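Local coordinates for protein tRNA-5-methyluridine(54) 2-sulfurtransferase (Pyrococcus horikoshii, PDB 3VRH) that catalyses the ATP-dependent 2-thiolation of 5-methyluridine at position 54 in the T loop of tRNAs, stabilising them against heat in thermophiles, at residues H106-K111 with R136-K141; C272-M277 with A285-W290. All blocks are in the same frame, centred on the assembly; numbering follows the deposited sequence.

Contact 1: H106-K111 with R136-K141; sequences HIVRIK and RYIMNK
Lys141 NZ is gripped by three groups, the carboxylates of Asp145 and Glu295 and the carbonyl oxygen of Ile296, and one turn earlier on the same helix Ile138 turns to the other partner of this contact, Val108 and Ile110. The setting is the PP-loop ATPase fold: strand 105-109 lies at one margin of the central sheet, and the connection from it to the parallel strand 150-152, a beta-alpha-beta crossover, runs through helix 110-114 and then helix 127-145, which packs over one face of that sheet. No hydrogen bond links the two segments; the join is purely apolar, with the nearest CA atoms, those of Val108 and Ile138, 8.3 Å apart.

Ile138 does the work of the helix side by spreading its two branches. Ile138 CG2 meets Val108 CG1 tip to tip, 4.1 Å apart; chi1 of 177° sets that valine methyl trans to its own amide nitrogen. The longer branch of Ile138 is fully extended, chi2 179°, and carries CD1 out to the start of helix 110-114, where the side chain of Ile110 passes it at a slant. Ile110 also packs on Ile79, an ATP-binding residue, which probably links this apolar cluster to the nucleotide site. Arg109, the N-cap residue between the two contacting positions, points away from the helix and pairs with Glu91 and Glu112. Within helix 127-145, Lys141 N bonds to Tyr137 O at 2.8 Å, an ordinary i to i-4 bond of the turn that carries Ile138. The closest touch is between Ile110 CG1 and Ile138 CD1, 3.8 Å.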
ATOM      1  N   HIS A 106     -30.624  10.313  19.739  1.00 25.04           N
ATOM      2  CA  HIS A 106     -31.707  10.196  18.772  1.00 27.32           C
ATOM      3  C   HIS A 106     -31.582   8.850  18.097  1.00 27.66           C
ATOM      4  O   HIS A 106     -30.464   8.372  17.851  1.00 25.52           O
ATOM      5  CB  HIS A 106     -31.589  11.295  17.730  1.00 25.38           C
ATOM      6  CG  HIS A 106     -31.401  12.660  18.318  1.00 29.14           C
ATOM      7  ND1 HIS A 106     -32.449  13.403  18.815  1.00 31.40           N
ATOM      8  CD2 HIS A 106     -30.288  13.415  18.490  1.00 28.60           C
ATOM      9  CE1 HIS A 106     -31.991  14.558  19.268  1.00 32.70           C
ATOM     10  NE2 HIS A 106     -30.682  14.589  19.084  1.00 31.97           N
ATOM     11  N   ILE A 107     -32.716   8.233  17.792  1.00 24.95           N
ATOM     12  CA  ILE A 107     -32.680   6.945  17.127  1.00 30.19           C
ATOM     13  C   ILE A 107     -33.479   6.926  15.835  1.00 29.67           C
ATOM     14  O   ILE A 107     -34.642   7.355  15.805  1.00 27.94           O
ATOM     15  CB  ILE A 107     -33.181   5.820  18.045  1.00 32.71           C
ATOM     16  CG1 ILE A 107     -32.422   5.848  19.372  1.00 26.73           C
ATOM     17  CG2 ILE A 107     -33.039   4.454  17.337  1.00 24.44           C
ATOM     18  CD1 ILE A 107     -33.071   5.039  20.476  1.00 32.30           C
ATOM     19  N   VAL A 108     -32.830   6.435  14.778  1.00 24.67           N
ATOM     20  CA  VAL A 108     -33.473   6.124  13.514  1.00 23.18           C
ATOM     21  C   VAL A 108     -33.419   4.622  13.254  1.00 25.36           C
ATOM     22  O   VAL A 108     -32.332   4.018  13.188  1.00 28.03           O
ATOM     23  CB  VAL A 108     -32.788   6.847  12.339  1.00 24.03           C
ATOM     24  CG1 VAL A 108     -33.431   6.452  11.009  1.00 24.64           C
ATOM     25  CG2 VAL A 108     -32.852   8.348  12.535  1.00 25.94           C
ATOM     26  N   ARG A 109     -34.589   4.018  13.101  1.00 22.78           N
ATOM     27  CA  ARG A 109     -34.683   2.600  12.818  1.00 22.91           C
ATOM     28  C   ARG A 109     -34.910   2.415  11.322  1.00 26.73           C
ATOM     29  O   ARG A 109     -35.960   2.753  10.794  1.00 24.46           O
ATOM     30  CB  ARG A 109     -35.815   1.977  13.622  1.00 27.28           C
ATOM     31  CG  ARG A 109     -35.700   2.210  15.113  1.00 26.78           C
ATOM     32  CD  ARG A 109     -35.824   0.904  15.867  1.00 31.71           C
ATOM     33  NE  ARG A 109     -35.667   1.054  17.313  1.00 30.00           N
ATOM     34  CZ  ARG A 109     -36.596   0.705  18.207  1.00 41.95           C
ATOM     35  NH1 ARG A 109     -37.752   0.189  17.802  1.00 37.99           N
ATOM     36  NH2 ARG A 109     -36.381   0.874  19.510  1.00 36.00           N
ATOM     37  N   ILE A 110     -33.902   1.895  10.635  1.00 26.68           N
ATOM     38  CA  ILE A 110     -33.951   1.752   9.186  1.00 27.55           C
ATOM     39  C   ILE A 110     -35.151   0.924   8.736  1.00 26.15           C
ATOM     40  O   ILE A 110     -35.829   1.283   7.776  1.00 28.81           O
ATOM     41  CB  ILE A 110     -32.645   1.143   8.667  1.00 26.75           C
ATOM     42  CG1 ILE A 110     -31.567   2.236   8.593  1.00 28.71           C
ATOM     43  CG2 ILE A 110     -32.853   0.479   7.334  1.00 26.35           C
ATOM     44  CD1 ILE A 110     -30.178   1.702   8.197  1.00 28.89           C
ATOM     45  N   LYS A 111     -35.417  -0.164   9.455  1.00 24.65           N
ATOM     46  CA  LYS A 111     -36.525  -1.068   9.145  1.00 30.29           C
ATOM     47  C   LYS A 111     -37.876  -0.372   9.292  1.00 30.67           C
ATOM     48  O   LYS A 111     -38.808  -0.662   8.556  1.00 30.03           O
ATOM     49  CB  LYS A 111     -36.489  -2.279  10.077  1.00 32.25           C
ATOM     50  CG  LYS A 111     -36.901  -3.600   9.433  1.00 36.19           C
ATOM     51  CD  LYS A 111     -38.402  -3.749   9.298  1.00 39.12           C
ATOM     52  CE  LYS A 111     -38.753  -5.148   8.798  1.00 43.55           C
ATOM     53  NZ  LYS A 111     -37.979  -6.211   9.525  1.00 43.42           N
ATOM     54  N   ARG A 136     -24.574   6.487   5.849  1.00 24.53           N
ATOM     55  CA  ARG A 136     -23.915   7.767   5.591  1.00 27.41           C
ATOM     56  C   ARG A 136     -24.957   8.803   5.194  1.00 25.59           C
ATOM     57  O   ARG A 136     -24.869   9.959   5.579  1.00 27.22           O
ATOM     58  CB  ARG A 136     -22.830   7.646   4.495  1.00 32.26           C
ATOM     59  CG  ARG A 136     -21.412   7.319   5.048  1.00 42.49           C
ATOM     60  CD  ARG A 136     -20.299   7.262   3.973  1.00 37.89           C
ATOM     61  NE  ARG A 136     -20.571   6.252   2.943  1.00 42.67           N
ATOM     62  CZ  ARG A 136     -20.306   4.951   3.073  1.00 45.80           C
ATOM     63  NH1 ARG A 136     -19.763   4.488   4.193  1.00 50.77           N
ATOM     64  NH2 ARG A 136     -20.594   4.107   2.092  1.00 43.42           N
ATOM     65  N   TYR A 137     -25.943   8.370   4.423  1.00 24.77           N
ATOM     66  CA  TYR A 137     -26.979   9.269   3.949  1.00 30.73           C
ATOM     67  C   TYR A 137     -27.811   9.768   5.118  1.00 29.88           C
ATOM     68  O   TYR A 137     -28.080  10.968   5.240  1.00 29.54           O
ATOM     69  CB  TYR A 137     -27.894   8.575   2.938  1.00 24.12           C
ATOM     70  CG  TYR A 137     -29.068   9.449   2.503  1.00 33.57           C
ATOM     71  CD1 TYR A 137     -30.285   9.389   3.164  1.00 28.40           C
ATOM     72  CD2 TYR A 137     -28.952  10.329   1.427  1.00 32.58           C
ATOM     73  CE1 TYR A 137     -31.351  10.185   2.779  1.00 31.97           C
ATOM     74  CE2 TYR A 137     -30.014  11.112   1.027  1.00 33.83           C
ATOM     75  CZ  TYR A 137     -31.216  11.038   1.719  1.00 36.00           C
ATOM     76  OH  TYR A 137     -32.285  11.816   1.340  1.00 32.34           O
ATOM     77  N   ILE A 138     -28.226   8.834   5.966  1.00 25.92           N
ATOM     78  CA  ILE A 138     -29.085   9.171   7.099  1.00 27.03           C
ATOM     79  C   ILE A 138     -28.363  10.080   8.084  1.00 26.91           C
ATOM     80  O   ILE A 138     -28.955  11.017   8.607  1.00 24.95           O
ATOM     81  CB  ILE A 138     -29.601   7.914   7.819  1.00 21.94           C
ATOM     82  CG1 ILE A 138     -30.549   7.135   6.908  1.00 27.67           C
ATOM     83  CG2 ILE A 138     -30.314   8.293   9.126  1.00 26.85           C
ATOM     84  CD1 ILE A 138     -31.098   5.843   7.526  1.00 28.74           C
ATOM     85  N   MET A 139     -27.078   9.802   8.327  1.00 26.43           N
ATOM     86  CA  MET A 139     -26.284  10.619   9.238  1.00 30.04           C
ATOM     87  C   MET A 139     -26.277  12.049   8.735  1.00 27.07           C
ATOM     88  O   MET A 139     -26.481  12.988   9.499  1.00 24.59           O
ATOM     89  CB  MET A 139     -24.826  10.146   9.324  1.00 28.37           C
ATOM     90  CG  MET A 139     -24.581   8.884  10.127  1.00 33.52           C
ATOM     91  SD  MET A 139     -22.921   8.283   9.735  1.00 38.85           S
ATOM     92  CE  MET A 139     -21.962   9.723  10.164  1.00 21.10           C
ATOM     93  N   ASN A 140     -26.028  12.201   7.440  1.00 25.03           N
ATOM     94  CA  ASN A 140     -25.930  13.526   6.874  1.00 29.36           C
ATOM     95  C   ASN A 140     -27.270  14.247   6.808  1.00 26.16           C
ATOM     96  O   ASN A 140     -27.349  15.398   7.177  1.00 26.86           O
ATOM     97  CB  ASN A 140     -25.255  13.505   5.503  1.00 27.36           C
ATOM     98  CG  ASN A 140     -25.119  14.899   4.914  1.00 30.60           C
ATOM     99  OD1 ASN A 140     -24.309  15.705   5.361  1.00 28.59           O
ATOM    100  ND2 ASN A 140     -25.919  15.183   3.916  1.00 28.46           N
ATOM    101  N   LYS A 141     -28.318  13.578   6.339  1.00 27.58           N
ATOM    102  CA  LYS A 141     -29.617  14.239   6.253  1.00 29.35           C
ATOM    103  C   LYS A 141     -30.206  14.563   7.629  1.00 29.44           C
ATOM    104  O   LYS A 141     -30.921  15.553   7.774  1.00 30.18           O
ATOM    105  CB  LYS A 141     -30.624  13.445   5.411  1.00 30.52           C
ATOM    106  CG  LYS A 141     -31.887  14.255   5.095  1.00 28.45           C
ATOM    107  CD  LYS A 141     -32.713  13.670   3.964  1.00 31.30           C
ATOM    108  CE  LYS A 141     -33.663  14.726   3.400  1.00 33.78           C
ATOM    109  NZ  LYS A 141     -34.327  15.506   4.501  1.00 33.92           N
TER

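Contact 2: C272-M277 with A285-W290; sequences CKICRM and AFCKFW. With ZN (zinc ion), chain C.
Cys287 on helix 285-290 shares a zinc ion with Cys272 and Cys275, in a four-cysteine zinc-finger site that Cys284, just before the helix, completes. The helix starts with Ala285, and Ala285 O accepts Phe289 N at 2.8 Å. Phe286 follows, its ring set against helix 127-145 at Thr134.

Then comes Cys287, which carries the contact. With chi1 of -82° its SG stands trans to the carbonyl carbon and swings out to the metal, and the same sulfur, Cys287 SG, rests against Ile274, whose CG2 lies 3.6 Å away. Cys272 SG binds the zinc at 2.6 Å, roughly at a tetrahedral angle to Cys287 SG. Cys272 SG also accepts Ile274 N at 3.1 Å in a fairly straight bond (161°), with a weaker one from Cys275 N. This is the zinc-knuckle pattern of a CxxC turn, and the amides probably ease the negative charge of the thiolate.

Further along, Phe289 puts CE2 over the centre of the Trp290 ring, and Trp290 NE1 is hydrogen-bonded to Thr134 OG1. Trp290 CD1 in turn sits 3.5 Å above the plane of the Phe286 ring, shifted toward its rim.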
ATOM      1  N   CYS A 272     -30.898  16.344  -5.545  1.00 46.27           N
ATOM      2  CA  CYS A 272     -31.749  15.211  -5.867  1.00 47.78           C
ATOM      3  C   CYS A 272     -33.200  15.626  -6.092  1.00 48.28           C
ATOM      4  O   CYS A 272     -33.744  16.432  -5.336  1.00 47.92           O
ATOM      5  CB  CYS A 272     -31.691  14.157  -4.773  1.00 43.11           C
ATOM      6  SG  CYS A 272     -32.884  12.885  -5.095  1.00 39.44           S
ATOM      7  N   LYS A 273     -33.822  15.049  -7.117  1.00 47.57           N
ATOM      8  CA  LYS A 273     -35.211  15.355  -7.475  1.00 55.11           C
ATOM      9  C   LYS A 273     -36.220  14.830  -6.459  1.00 53.98           C
ATOM     10  O   LYS A 273     -37.425  15.090  -6.572  1.00 49.16           O
ATOM     11  CB  LYS A 273     -35.559  14.785  -8.862  1.00 56.44           C
ATOM     12  CG  LYS A 273     -34.748  15.382 -10.015  1.00 63.42           C
ATOM     13  CD  LYS A 273     -35.352  15.066 -11.379  1.00 63.23           C
ATOM     14  CE  LYS A 273     -34.752  15.975 -12.455  1.00 72.21           C
ATOM     15  NZ  LYS A 273     -35.311  15.733 -13.824  1.00 70.90           N
ATOM     16  N   ILE A 274     -35.736  14.071  -5.481  1.00 46.40           N
ATOM     17  CA  ILE A 274     -36.627  13.491  -4.482  1.00 49.50           C
ATOM     18  C   ILE A 274     -36.458  14.134  -3.112  1.00 46.07           C
ATOM     19  O   ILE A 274     -37.435  14.548  -2.492  1.00 43.23           O
ATOM     20  CB  ILE A 274     -36.450  11.962  -4.365  1.00 46.93           C
ATOM     21  CG1 ILE A 274     -36.853  11.292  -5.671  1.00 48.49           C
ATOM     22  CG2 ILE A 274     -37.314  11.409  -3.242  1.00 49.64           C
ATOM     23  CD1 ILE A 274     -38.207  11.719  -6.163  1.00 48.15           C
ATOM     24  N   CYS A 275     -35.215  14.234  -2.654  1.00 42.41           N
ATOM     25  CA  CYS A 275     -34.950  14.644  -1.284  1.00 39.14           C
ATOM     26  C   CYS A 275     -34.109  15.907  -1.246  1.00 43.31           C
ATOM     27  O   CYS A 275     -33.873  16.472  -0.174  1.00 40.44           O
ATOM     28  CB  CYS A 275     -34.210  13.529  -0.543  1.00 41.82           C
ATOM     29  SG  CYS A 275     -32.444  13.393  -1.026  1.00 45.21           S
ATOM     30  N   ARG A 276     -33.639  16.321  -2.420  1.00 47.13           N
ATOM     31  CA  ARG A 276     -32.877  17.558  -2.582  1.00 45.38           C
ATOM     32  C   ARG A 276     -31.521  17.552  -1.897  1.00 44.84           C
ATOM     33  O   ARG A 276     -30.917  18.604  -1.701  1.00 46.79           O
ATOM     34  CB  ARG A 276     -33.691  18.773  -2.131  1.00 49.35           C
ATOM     35  CG  ARG A 276     -34.847  19.151  -3.068  1.00 57.52           C
ATOM     36  CD  ARG A 276     -35.554  20.375  -2.516  1.00 57.48           C
ATOM     37  NE  ARG A 276     -35.444  20.347  -1.063  1.00 65.34           N
ATOM     38  CZ  ARG A 276     -36.397  19.931  -0.236  1.00 66.81           C
ATOM     39  NH1 ARG A 276     -37.580  19.534  -0.705  1.00 67.20           N
ATOM     40  NH2 ARG A 276     -36.161  19.924   1.066  1.00 64.06           N
ATOM     41  N   MET A 277     -31.043  16.369  -1.531  1.00 42.49           N
ATOM     42  CA  MET A 277     -29.696  16.248  -0.990  1.00 43.12           C
ATOM     43  C   MET A 277     -28.770  16.011  -2.178  1.00 43.69           C
ATOM     44  O   MET A 277     -29.225  15.526  -3.210  1.00 45.15           O
ATOM     45  CB  MET A 277     -29.622  15.110   0.036  1.00 39.34           C
ATOM     46  CG  MET A 277     -30.564  15.316   1.233  1.00 34.31           C
ATOM     47  SD  MET A 277     -30.282  16.879   2.082  1.00 41.26           S
ATOM     48  CE  MET A 277     -28.708  16.584   2.878  1.00 40.48           C
ATOM     49  N   ALA A 285     -28.289   8.348  -5.151  1.00 42.61           N
ATOM     50  CA  ALA A 285     -27.999   6.930  -4.953  1.00 44.63           C
ATOM     51  C   ALA A 285     -28.947   6.304  -3.933  1.00 35.86           C
ATOM     52  O   ALA A 285     -29.593   5.290  -4.216  1.00 33.13           O
ATOM     53  CB  ALA A 285     -26.547   6.741  -4.519  1.00 44.03           C
ATOM     54  N   PHE A 286     -29.024   6.924  -2.758  1.00 37.94           N
ATOM     55  CA  PHE A 286     -29.918   6.467  -1.695  1.00 33.51           C
ATOM     56  C   PHE A 286     -31.328   6.304  -2.232  1.00 31.13           C
ATOM     57  O   PHE A 286     -31.898   5.222  -2.156  1.00 30.69           O
ATOM     58  CB  PHE A 286     -29.910   7.466  -0.544  1.00 36.03           C
ATOM     59  CG  PHE A 286     -30.755   7.055   0.639  1.00 36.16           C
ATOM     60  CD1 PHE A 286     -30.228   6.234   1.633  1.00 31.49           C
ATOM     61  CD2 PHE A 286     -32.058   7.506   0.769  1.00 33.58           C
ATOM     62  CE1 PHE A 286     -30.978   5.870   2.725  1.00 30.80           C
ATOM     63  CE2 PHE A 286     -32.825   7.141   1.868  1.00 36.90           C
ATOM     64  CZ  PHE A 286     -32.285   6.321   2.847  1.00 33.07           C
ATOM     65  N   CYS A 287     -31.866   7.380  -2.808  1.00 35.71           N
ATOM     66  CA  CYS A 287     -33.229   7.383  -3.337  1.00 34.75           C
ATOM     67  C   CYS A 287     -33.476   6.356  -4.429  1.00 39.68           C
ATOM     68  O   CYS A 287     -34.537   5.729  -4.468  1.00 36.48           O
ATOM     69  CB  CYS A 287     -33.590   8.765  -3.860  1.00 39.37           C
ATOM     70  SG  CYS A 287     -34.112   9.849  -2.556  1.00 37.60           S
ATOM     71  N   LYS A 288     -32.512   6.196  -5.332  1.00 38.95           N
ATOM     72  CA  LYS A 288     -32.667   5.189  -6.380  1.00 41.84           C
ATOM     73  C   LYS A 288     -32.651   3.780  -5.793  1.00 36.99           C
ATOM     74  O   LYS A 288     -33.493   2.947  -6.135  1.00 42.08           O
ATOM     75  CB  LYS A 288     -31.609   5.343  -7.487  1.00 42.14           C
ATOM     76  CG  LYS A 288     -31.801   6.591  -8.341  1.00 54.46           C
ATOM     77  CD  LYS A 288     -30.726   6.749  -9.415  1.00 54.85           C
ATOM     78  CE  LYS A 288     -31.066   5.935 -10.660  1.00 60.26           C
ATOM     79  NZ  LYS A 288     -30.004   6.038 -11.705  1.00 68.35           N
ATOM     80  N   PHE A 289     -31.703   3.513  -4.901  1.00 37.64           N
ATOM     81  CA  PHE A 289     -31.608   2.183  -4.304  1.00 35.36           C
ATOM     82  C   PHE A 289     -32.883   1.820  -3.556  1.00 32.95           C
ATOM     83  O   PHE A 289     -33.424   0.733  -3.724  1.00 34.29           O
ATOM     84  CB  PHE A 289     -30.395   2.063  -3.370  1.00 31.48           C
ATOM     85  CG  PHE A 289     -30.341   0.755  -2.638  1.00 38.15           C
ATOM     86  CD1 PHE A 289     -29.785  -0.365  -3.239  1.00 32.18           C
ATOM     87  CD2 PHE A 289     -30.878   0.631  -1.358  1.00 34.49           C
ATOM     88  CE1 PHE A 289     -29.745  -1.583  -2.581  1.00 34.98           C
ATOM     89  CE2 PHE A 289     -30.845  -0.582  -0.686  1.00 33.40           C
ATOM     90  CZ  PHE A 289     -30.269  -1.697  -1.303  1.00 39.37           C
ATOM     91  N   TRP A 290     -33.357   2.741  -2.721  1.00 33.69           N
ATOM     92  CA  TRP A 290     -34.515   2.470  -1.877  1.00 34.02           C
ATOM     93  C   TRP A 290     -35.839   2.641  -2.637  1.00 38.00           C
ATOM     94  O   TRP A 290     -36.916   2.287  -2.131  1.00 35.35           O
ATOM     95  CB  TRP A 290     -34.452   3.313  -0.575  1.00 34.09           C
ATOM     96  CG  TRP A 290     -33.440   2.753   0.382  1.00 30.59           C
ATOM     97  CD1 TRP A 290     -32.205   3.259   0.670  1.00 29.72           C
ATOM     98  CD2 TRP A 290     -33.547   1.521   1.112  1.00 29.97           C
ATOM     99  NE1 TRP A 290     -31.549   2.431   1.556  1.00 26.72           N
ATOM    100  CE2 TRP A 290     -32.355   1.362   1.844  1.00 27.27           C
ATOM    101  CE3 TRP A 290     -34.540   0.544   1.221  1.00 34.84           C
ATOM    102  CZ2 TRP A 290     -32.131   0.268   2.672  1.00 34.15           C
ATOM    103  CZ3 TRP A 290     -34.319  -0.543   2.045  1.00 31.36           C
ATOM    104  CH2 TRP A 290     -33.123  -0.674   2.758  1.00 33.40           C
TER
HETATM  105 ZN    ZN C 402     -32.427  11.597  -2.872  1.00 39.98          ZN

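How the contacts relate
The two contacts share helix 127-145. Its Ile138 faces the sheet in contact 1, while neighbouring positions meet the zinc finger of contact 2: Tyr137 stacks on Phe286, with Tyr137 CE1 3.4 Å from Phe286 CD2. One turn on along the helix, Lys141 CE lies 3.8 Å from Met277 CG. The helix is thus sandwiched between the PP-loop sheet and the C-terminal metal site. The centres of contact 1 and contact 2 are about 14 Å apart. The side chain of Ile138 is about 11 Å from the zinc ion and about 12 Å from the bicine, which occupies a pocket that includes the ATP-binding residues Ala53 and Gly154.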